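Local coordinates for protein ribokinase, putative (Burkholderia thailandensis, PDB 3B1P) that probably acts as a nucleoside kinase of the ribokinase (PfkB) family, phosphorylating nucleosides such as inosine, at residues 3-8 / 52-57; 138-143 / 164-169. All blocks are in the same frame, centred on the assembly; numbering follows the deposited sequence. Where two conformers were deposited one is given.

Contact 1 of 2, residues 3-8 / 52-57; sequences TLICGS and NIAYAL. With NOS (inosine), chain B.
Thr-3 starts strand 3-6 by turning its branch point onto Leu-57 of helix 49-59: Leu-57 CD2 lies 3.7 Å from Thr-3 CB. Leu-57 holds CG anti to its backbone N (chi1 177°), which carries CD2 to the strand, and the beta-branched threonine suits an extended strand. Two residues on, Ile-5 carries most of the contact and straddles the helix surface. Its CG2 rests 3.9 Å from Ile-53 CB, while its CD1 turns to Ala-54; how tightly CD1 presses there is doubtful, since two conformers were deposited. Ala-54, with only a methyl, lets the backbones approach to 6.4 Å between the CA atoms of Ile-5 and Ala-54. Just past the strand, Gly-7 takes backbone angles that would press a beta carbon against the preceding carbonyl oxygen. Ser-8 then delivers its OG as donor to inosine N3 at 2.9 Å. From the helix, Asn-52 ND2 donates to the ribose O3' (3.1 Å); its OD1 is held by Gln-290, and ND2 also bonds Asp-253. Helix and strand run roughly antiparallel (153° between axes), so the helix N-terminal part and the strand's C-terminal end meet at the nucleoside, the usual site layout of the Rossmann-like ribokinase fold.

Contact 2 of 2, residues 138-143 / 164-169; sequences LAIVGP and IFDPGQ. With NOS (inosine), chain B.
Ile-140 holds CG1 anti to its backbone N (chi1 -177°), which sends the long branch across to the neighbouring strand: CG1 meets Ile-164 CB at 3.8 Å, and CD1 extends further to the CB of Asp-166. Gln-169 is bent at chi2 (94°), and the bend folds its amide back so that OE1 comes 3.2 Å from Pro-143 CG while NE2 faces the ribose. The backbones pair as parallel strands. Ile-164 N donates to Ala-139 O (2.9 Å), and Val-141 N to Ile-164 O (2.8 Å), a bond nearly straight at both donor and acceptor. Asp-166 N returns to Val-141 O at 2.9 Å, carrying the ladder past the last strand residue. Gly-142 makes a CA-H...O contact of 3.3 Å to Asp-166 O. Pro-143, with no N-H to leave unpaired, sets CD against Asp-166 O and CG against Pro-167 O and Gly-168 CA; Gly-168 has positive phi, and a beta carbon there would collide with that CG. The isoleucines face Leu-260 of helix 251-264, whereas Val-141 and Phe-165 occupy the other face; Pro-167 CD sits over the centre of one face of the Phe-165 ring. Asp-166 OD1, buried here, is satisfied by a salt bridge to Arg-256. At the ligand, Gln-169 NE2 lies 3.0 Å from inosine O4' and makes a weak hydrogen bond to O5'; Gln-169 CB and CG pack on the base, and Pro-143 CB touches its C2. Strand 138-141, helix 146-159 and strand 163-165 thus form a beta-alpha-beta crossover whose strand-end loops line the nucleoside pocket, as is usual in Rossmann-like folds.

Overall arrangement
Contacts 1 and 2 lie about 9 Å apart between centres and share one sheet, in which strand 3-6 is the neighbour of strand 138-141. Probable backbone hydrogen bonds join them, Cys-6 N to Ile-140 O at 2.9 Å and Gly-142 N to Cys-6 O at 2.8 Å. Ile-53 of helix 49-59 packs on both Ile-140 and Asp-166, so the helix of contact 1 also covers part of contact 2. The C-terminal ends of these neighbouring parallel strands lead into the pocket: contact 1 supplies polar groups to base and ribose, while contact 2 adds a proline and a glutamine that pack on the base, with the amide at the ribose. Asp-12, Asp-253, Gly-48 and Ser-36 of the second subunit add hydrogen bonds. Bound ADP lies about 7 Å from the Asp-166 side chain.

Contact 1 of 2, residues 3-8 / 52-57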
ATOM      1  N   THR A   3      26.369 -17.308  13.792  1.00 17.16           N
ATOM      2  CA  THR A   3      26.096 -16.504  12.589  1.00 16.18           C
ATOM      3  C   THR A   3      25.512 -15.175  13.032  1.00 14.76           C
ATOM      4  O   THR A   3      24.466 -15.166  13.706  1.00 17.90           O
ATOM      5  CB  THR A   3      25.085 -17.239  11.723  1.00 17.35           C
ATOM      6  OG1 THR A   3      25.640 -18.550  11.459  1.00 18.99           O
ATOM      7  CG2 THR A   3      24.935 -16.526  10.366  1.00 16.28           C
ATOM      8  N   LEU A   4      26.133 -14.093  12.561  1.00 14.53           N
ATOM      9  CA  LEU A   4      25.701 -12.754  12.985  1.00 14.42           C
ATOM     10  C   LEU A   4      24.651 -12.298  11.980  1.00 15.27           C
ATOM     11  O   LEU A   4      24.930 -12.336  10.781  1.00 17.12           O
ATOM     12  CB  LEU A   4      26.878 -11.793  13.011  1.00 15.11           C
ATOM     13  CG  LEU A   4      26.659 -10.383  13.592  1.00 15.42           C
ATOM     14  CD1 LEU A   4      26.465 -10.553  15.117  1.00 17.09           C
ATOM     15  CD2 LEU A   4      27.820  -9.467  13.302  1.00 17.31           C
ATOM     16  N   ILE A   5      23.513 -11.854  12.471  1.00 14.44           N
ATOM     17  CA  ILE A   5      22.448 -11.436  11.574  0.50 15.41           C
ATOM     18  C   ILE A   5      22.143  -9.972  11.758  1.00 14.43           C
ATOM     19  O   ILE A   5      21.504  -9.556  12.722  1.00 15.99           O
ATOM     20  CB  ILE A   5      21.230 -12.238  11.724  0.50 13.87           C
ATOM     21  CG1 ILE A   5      21.556 -13.705  11.484  0.50 15.80           C
ATOM     22  CG2 ILE A   5      20.181 -11.786  10.728  0.50 14.82           C
ATOM     23  CD1 ILE A   5      20.598 -14.526  12.114  0.50 13.20           C
ATOM     24  N   CYS A   6      22.636  -9.196  10.795  1.00 13.95           N
ATOM     25  CA  CYS A   6      22.588  -7.722  10.956  1.00 15.03           C
ATOM     26  C   CYS A   6      21.381  -7.258  10.136  1.00 15.36           C
ATOM     27  O   CYS A   6      21.213  -7.656   8.989  1.00 13.93           O
ATOM     28  CB  CYS A   6      23.830  -7.040  10.475  1.00 15.59           C
ATOM     29  SG  CYS A   6      25.388  -7.538  11.247  1.00 17.68           S
ATOM     30  N   GLY A   7      20.536  -6.460  10.749  1.00 14.12           N
ATOM     31  CA  GLY A   7      19.407  -5.907  10.017  1.00 14.75           C
ATOM     32  C   GLY A   7      18.363  -5.359  10.918  1.00 14.52           C
ATOM     33  O   GLY A   7      18.559  -5.224  12.138  1.00 15.32           O
ATOM     34  N   SER A   8      17.208  -5.038  10.346  1.00 14.62           N
ATOM     35  CA  SER A   8      16.151  -4.395  11.111  1.00 15.56           C
ATOM     36  C   SER A   8      15.461  -5.384  12.060  1.00 15.48           C
ATOM     37  O   SER A   8      15.406  -6.618  11.828  1.00 16.18           O
ATOM     38  CB  SER A   8      15.100  -3.761  10.184  1.00 16.12           C
ATOM     39  OG  SER A   8      14.542  -4.729   9.336  1.00 14.44           O
ATOM     40  N   ASN A  52      13.426 -11.868  11.284  1.00 12.67           N
ATOM     41  CA  ASN A  52      12.878 -12.956  10.451  1.00 12.94           C
ATOM     42  C   ASN A  52      13.967 -13.948  10.067  1.00 12.52           C
ATOM     43  O   ASN A  52      13.711 -15.160  10.083  1.00 13.46           O
ATOM     44  CB  ASN A  52      12.285 -12.367   9.127  1.00 13.54           C
ATOM     45  CG  ASN A  52      11.148 -11.349   9.381  1.00 12.18           C
ATOM     46  OD1 ASN A  52      10.524 -11.325  10.449  1.00 12.58           O
ATOM     47  ND2 ASN A  52      10.875 -10.503   8.351  1.00 11.07           N
ATOM     48  N   ILE A  53      15.134 -13.460   9.663  1.00 12.31           N
ATOM     49  CA  ILE A  53      16.242 -14.346   9.207  1.00 11.97           C
ATOM     50  C   ILE A  53      16.756 -15.152  10.408  1.00 13.07           C
ATOM     51  O   ILE A  53      16.942 -16.366  10.297  1.00 14.41           O
ATOM     52  CB  ILE A  53      17.383 -13.561   8.628  1.00 11.94           C
ATOM     53  CG1 ILE A  53      16.880 -12.843   7.359  1.00  9.49           C
ATOM     54  CG2 ILE A  53      18.603 -14.480   8.267  1.00 11.81           C
ATOM     55  CD1 ILE A  53      17.889 -11.714   6.910  1.00 11.60           C
ATOM     56  N   ALA A  54      16.897 -14.495  11.556  1.00 13.07           N
ATOM     57  CA  ALA A  54      17.373 -15.224  12.762  1.00 13.69           C
ATOM     58  C   ALA A  54      16.335 -16.287  13.192  1.00 13.72           C
ATOM     59  O   ALA A  54      16.724 -17.423  13.622  1.00 13.79           O
ATOM     60  CB  ALA A  54      17.622 -14.266  13.895  1.00 13.96           C
ATOM     61  N   TYR A  55      15.062 -15.972  13.036  1.00 12.83           N
ATOM     62  CA  TYR A  55      13.960 -16.855  13.409  1.00 14.40           C
ATOM     63  C   TYR A  55      14.074 -18.153  12.579  1.00 14.80           C
ATOM     64  O   TYR A  55      13.959 -19.269  13.082  1.00 13.88           O
ATOM     65  CB  TYR A  55      12.570 -16.221  13.158  1.00 15.51           C
ATOM     66  CG  TYR A  55      11.422 -17.162  13.516  1.00 18.20           C
ATOM     67  CD1 TYR A  55      11.089 -17.402  14.867  1.00 17.78           C
ATOM     68  CD2 TYR A  55      10.660 -17.803  12.526  1.00 15.12           C
ATOM     69  CE1 TYR A  55      10.018 -18.247  15.187  1.00 17.30           C
ATOM     70  CE2 TYR A  55       9.596 -18.636  12.843  1.00 16.36           C
ATOM     71  CZ  TYR A  55       9.325 -18.890  14.199  1.00 18.84           C
ATOM     72  OH  TYR A  55       8.284 -19.719  14.483  1.00 18.40           O
ATOM     73  N   ALA A  56      14.274 -17.974  11.274  1.00 14.02           N
ATOM     74  CA  ALA A  56      14.426 -19.110  10.361  1.00 14.13           C
ATOM     75  C   ALA A  56      15.675 -19.928  10.706  1.00 14.38           C
ATOM     76  O   ALA A  56      15.610 -21.192  10.704  1.00 15.64           O
ATOM     77  CB  ALA A  56      14.476 -18.621   8.888  1.00 12.60           C
ATOM     78  N   LEU A  57      16.796 -19.268  10.934  1.00 13.94           N
ATOM     79  CA  LEU A  57      18.035 -19.950  11.231  1.00 14.72           C
ATOM     80  C   LEU A  57      17.876 -20.751  12.547  1.00 16.19           C
ATOM     81  O   LEU A  57      18.349 -21.902  12.669  1.00 16.12           O
ATOM     82  CB  LEU A  57      19.227 -18.990  11.224  1.00 14.18           C
ATOM     83  CG  LEU A  57      20.593 -19.620  11.601  1.00 14.04           C
ATOM     84  CD1 LEU A  57      20.947 -20.841  10.678  1.00 11.40           C
ATOM     85  CD2 LEU A  57      21.687 -18.621  11.617  1.00 16.39           C
TER
HETATM   86  N9  NOS B 401      11.241  -3.959   6.329  1.00 13.62           N
HETATM   87  C4  NOS B 401      12.330  -3.189   6.409  1.00 10.54           C
HETATM   88  N3  NOS B 401      13.533  -3.224   7.069  1.00 12.20           N
HETATM   89  C2  NOS B 401      14.472  -2.281   6.915  1.00 14.68           C
HETATM   90  N1  NOS B 401      14.238  -1.218   6.078  1.00 15.72           N
HETATM   91  C6  NOS B 401      13.075  -1.071   5.393  1.00 16.27           C
HETATM   92  O6  NOS B 401      12.942  -0.035   4.525  1.00 15.48           O
HETATM   93  C5  NOS B 401      12.043  -2.106   5.441  1.00 12.20           C
HETATM   94  N7  NOS B 401      10.819  -2.297   4.916  1.00 12.90           N
HETATM   95  C8  NOS B 401      10.308  -3.452   5.460  1.00 14.92           C
HETATM   96  C5' NOS B 401      10.321  -8.379   5.278  1.00 15.49           C
HETATM   97  O5' NOS B 401      11.557  -8.777   4.636  1.00 19.08           O
HETATM   98  C4' NOS B 401      10.672  -7.421   6.428  1.00 15.03           C
HETATM   99  O4' NOS B 401      11.204  -6.207   5.908  1.00 13.40           O
HETATM  100  C1' NOS B 401      11.105  -5.247   7.018  1.00 13.76           C
HETATM  101  C2' NOS B 401       9.752  -5.535   7.594  1.00 15.97           C
HETATM  102  O2' NOS B 401       9.888  -5.313   9.003  1.00 18.53           O
HETATM  103  C3' NOS B 401       9.466  -6.992   7.255  1.00 14.28           C
HETATM  104  O3' NOS B 401       9.371  -7.808   8.467  1.00 15.87           O

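Contact 2 of 2, residues 138-143 / 164-169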
ATOM      1  N   LEU A 138      30.193 -16.414  10.145  1.00 18.60           N
ATOM      2  CA  LEU A 138      29.375 -16.113   8.923  1.00 16.08           C
ATOM      3  C   LEU A 138      28.456 -14.980   9.335  1.00 16.38           C
ATOM      4  O   LEU A 138      27.998 -14.942  10.480  1.00 15.13           O
ATOM      5  CB  LEU A 138      28.499 -17.331   8.533  1.00 16.36           C
ATOM      6  CG  LEU A 138      27.604 -17.194   7.281  1.00 15.46           C
ATOM      7  CD1 LEU A 138      28.412 -16.880   6.064  1.00 14.56           C
ATOM      8  CD2 LEU A 138      26.785 -18.523   7.103  1.00 17.01           C
ATOM      9  N   ALA A 139      28.088 -14.104   8.395  1.00 16.10           N
ATOM     10  CA  ALA A 139      27.169 -13.064   8.737  1.00 14.69           C
ATOM     11  C   ALA A 139      26.266 -12.756   7.541  1.00 14.89           C
ATOM     12  O   ALA A 139      26.548 -13.206   6.418  1.00 15.10           O
ATOM     13  CB  ALA A 139      27.952 -11.761   9.098  1.00 15.25           C
ATOM     14  N   ILE A 140      25.221 -12.005   7.827  1.00 14.84           N
ATOM     15  CA  ILE A 140      24.404 -11.394   6.769  1.00 13.14           C
ATOM     16  C   ILE A 140      24.240  -9.918   7.127  1.00 12.49           C
ATOM     17  O   ILE A 140      24.052  -9.608   8.296  1.00 12.88           O
ATOM     18  CB  ILE A 140      23.030 -12.126   6.538  1.00 11.98           C
ATOM     19  CG1 ILE A 140      22.277 -11.453   5.351  1.00 11.51           C
ATOM     20  CG2 ILE A 140      22.113 -12.200   7.818  1.00 11.51           C
ATOM     21  CD1 ILE A 140      21.174 -12.425   4.790  1.00 12.72           C
ATOM     22  N   VAL A 141      24.294  -9.060   6.124  1.00 12.57           N
ATOM     23  CA  VAL A 141      23.975  -7.620   6.306  1.00 13.37           C
ATOM     24  C   VAL A 141      22.713  -7.355   5.511  1.00 12.60           C
ATOM     25  O   VAL A 141      22.781  -7.391   4.273  1.00 15.04           O
ATOM     26  CB  VAL A 141      25.125  -6.804   5.781  1.00 13.82           C
ATOM     27  CG1 VAL A 141      24.800  -5.289   5.875  1.00 13.36           C
ATOM     28  CG2 VAL A 141      26.372  -7.118   6.598  1.00 14.04           C
ATOM     29  N   GLY A 142      21.588  -7.147   6.223  1.00 11.74           N
ATOM     30  CA  GLY A 142      20.254  -7.013   5.663  1.00 11.88           C
ATOM     31  C   GLY A 142      19.807  -5.561   5.770  1.00 12.76           C
ATOM     32  O   GLY A 142      20.561  -4.699   6.287  1.00 14.49           O
ATOM     33  N   PRO A 143      18.592  -5.299   5.290  1.00 13.52           N
ATOM     34  CA  PRO A 143      18.025  -3.926   5.298  1.00 13.78           C
ATOM     35  C   PRO A 143      18.069  -3.336   6.726  1.00 14.28           C
ATOM     36  O   PRO A 143      17.623  -3.991   7.719  1.00 13.75           O
ATOM     37  CB  PRO A 143      16.585  -4.170   4.829  1.00 13.77           C
ATOM     38  CG  PRO A 143      16.703  -5.358   3.881  1.00 14.71           C
ATOM     39  CD  PRO A 143      17.666  -6.285   4.731  1.00 13.76           C
ATOM     40  N   ILE A 164      26.825 -12.524   3.622  1.00 13.45           N
ATOM     41  CA  ILE A 164      25.804 -12.355   2.550  1.00 12.95           C
ATOM     42  C   ILE A 164      25.374 -10.887   2.612  1.00 12.54           C
ATOM     43  O   ILE A 164      25.008 -10.382   3.704  1.00 12.92           O
ATOM     44  CB  ILE A 164      24.599 -13.189   2.832  1.00 13.90           C
ATOM     45  CG1 ILE A 164      24.981 -14.691   2.803  1.00 12.11           C
ATOM     46  CG2 ILE A 164      23.564 -12.997   1.703  1.00 12.56           C
ATOM     47  CD1 ILE A 164      23.685 -15.544   3.017  1.00 13.18           C
ATOM     48  N   PHE A 165      25.449 -10.208   1.472  1.00 12.57           N
ATOM     49  CA  PHE A 165      24.932  -8.844   1.372  1.00 13.01           C
ATOM     50  C   PHE A 165      23.510  -8.945   0.840  1.00 13.85           C
ATOM     51  O   PHE A 165      23.297  -9.533  -0.209  1.00 12.24           O
ATOM     52  CB  PHE A 165      25.848  -8.033   0.470  1.00 13.52           C
ATOM     53  CG  PHE A 165      25.385  -6.601   0.236  1.00 13.62           C
ATOM     54  CD1 PHE A 165      25.102  -5.742   1.319  1.00 17.10           C
ATOM     55  CD2 PHE A 165      25.332  -6.097  -1.068  1.00 15.60           C
ATOM     56  CE1 PHE A 165      24.707  -4.422   1.065  1.00 16.13           C
ATOM     57  CE2 PHE A 165      24.931  -4.784  -1.298  1.00 18.28           C
ATOM     58  CZ  PHE A 165      24.646  -3.946  -0.228  1.00 18.20           C
ATOM     59  N   ASP A 166      22.560  -8.342   1.574  1.00 12.46           N
ATOM     60  CA  ASP A 166      21.142  -8.471   1.329  1.00 14.27           C
ATOM     61  C   ASP A 166      20.540  -7.078   1.397  1.00 13.66           C
ATOM     62  O   ASP A 166      19.902  -6.745   2.387  1.00 14.80           O
ATOM     63  CB  ASP A 166      20.594  -9.390   2.473  1.00 16.24           C
ATOM     64  CG  ASP A 166      19.089  -9.467   2.553  1.00 19.64           C
ATOM     65  OD1 ASP A 166      18.372  -9.379   1.514  1.00 22.04           O
ATOM     66  OD2 ASP A 166      18.576  -9.577   3.732  1.00 19.90           O
ATOM     67  N   PRO A 167      20.765  -6.233   0.379  1.00 13.47           N
ATOM     68  CA  PRO A 167      20.367  -4.821   0.574  1.00 14.12           C
ATOM     69  C   PRO A 167      18.866  -4.604   0.658  1.00 14.49           C
ATOM     70  O   PRO A 167      18.415  -3.667   1.347  1.00 14.58           O
ATOM     71  CB  PRO A 167      20.995  -4.098  -0.634  1.00 13.06           C
ATOM     72  CG  PRO A 167      21.080  -5.228  -1.714  1.00 14.55           C
ATOM     73  CD  PRO A 167      21.465  -6.447  -0.895  1.00 13.43           C
ATOM     74  N   GLY A 168      18.090  -5.467  -0.013  1.00 14.38           N
ATOM     75  CA  GLY A 168      16.641  -5.514   0.048  1.00 14.18           C
ATOM     76  C   GLY A 168      15.962  -4.143  -0.037  1.00 15.88           C
ATOM     77  O   GLY A 168      16.281  -3.339  -0.916  1.00 16.06           O
ATOM     78  N   GLN A 169      15.096  -3.882   0.940  1.00 15.55           N
ATOM     79  CA  GLN A 169      14.344  -2.596   1.008  1.00 16.76           C
ATOM     80  C   GLN A 169      15.227  -1.379   1.253  1.00 16.77           C
ATOM     81  O   GLN A 169      14.789  -0.225   1.004  1.00 17.24           O
ATOM     82  CB  GLN A 169      13.233  -2.660   2.067  1.00 16.98           C
ATOM     83  CG  GLN A 169      12.234  -3.713   1.851  1.00 18.76           C
ATOM     84  CD  GLN A 169      12.548  -5.016   2.591  1.00 21.88           C
ATOM     85  OE1 GLN A 169      13.717  -5.441   2.718  1.00 22.19           O
ATOM     86  NE2 GLN A 169      11.507  -5.688   3.008  1.00 20.71           N
TER
HETATM   87  N9  NOS B 401      11.241  -3.959   6.329  1.00 13.62           N
HETATM   88  C4  NOS B 401      12.330  -3.189   6.409  1.00 10.54           C
HETATM   89  N3  NOS B 401      13.533  -3.224   7.069  1.00 12.20           N
HETATM   90  C2  NOS B 401      14.472  -2.281   6.915  1.00 14.68           C
HETATM   91  N1  NOS B 401      14.238  -1.218   6.078  1.00 15.72           N
HETATM   92  C6  NOS B 401      13.075  -1.071   5.393  1.00 16.27           C
HETATM   93  O6  NOS B 401      12.942  -0.035   4.525  1.00 15.48           O
HETATM   94  C5  NOS B 401      12.043  -2.106   5.441  1.00 12.20           C
HETATM   95  N7  NOS B 401      10.819  -2.297   4.916  1.00 12.90           N
HETATM   96  C8  NOS B 401      10.308  -3.452   5.460  1.00 14.92           C
HETATM   97  C5' NOS B 401      10.321  -8.379   5.278  1.00 15.49           C
HETATM   98  O5' NOS B 401      11.557  -8.777   4.636  1.00 19.08           O
HETATM   99  C4' NOS B 401      10.672  -7.421   6.428  1.00 15.03           C
HETATM  100  O4' NOS B 401      11.204  -6.207   5.908  1.00 13.40           O
HETATM  101  C1' NOS B 401      11.105  -5.247   7.018  1.00 13.76           C
HETATM  102  C2' NOS B 401       9.752  -5.535   7.594  1.00 15.97           C
HETATM  103  O2' NOS B 401       9.888  -5.313   9.003  1.00 18.53           O
HETATM  104  C3' NOS B 401       9.466  -6.992   7.255  1.00 14.28           C
HETATM  105  O3' NOS B 401       9.371  -7.808   8.467  1.00 15.87           O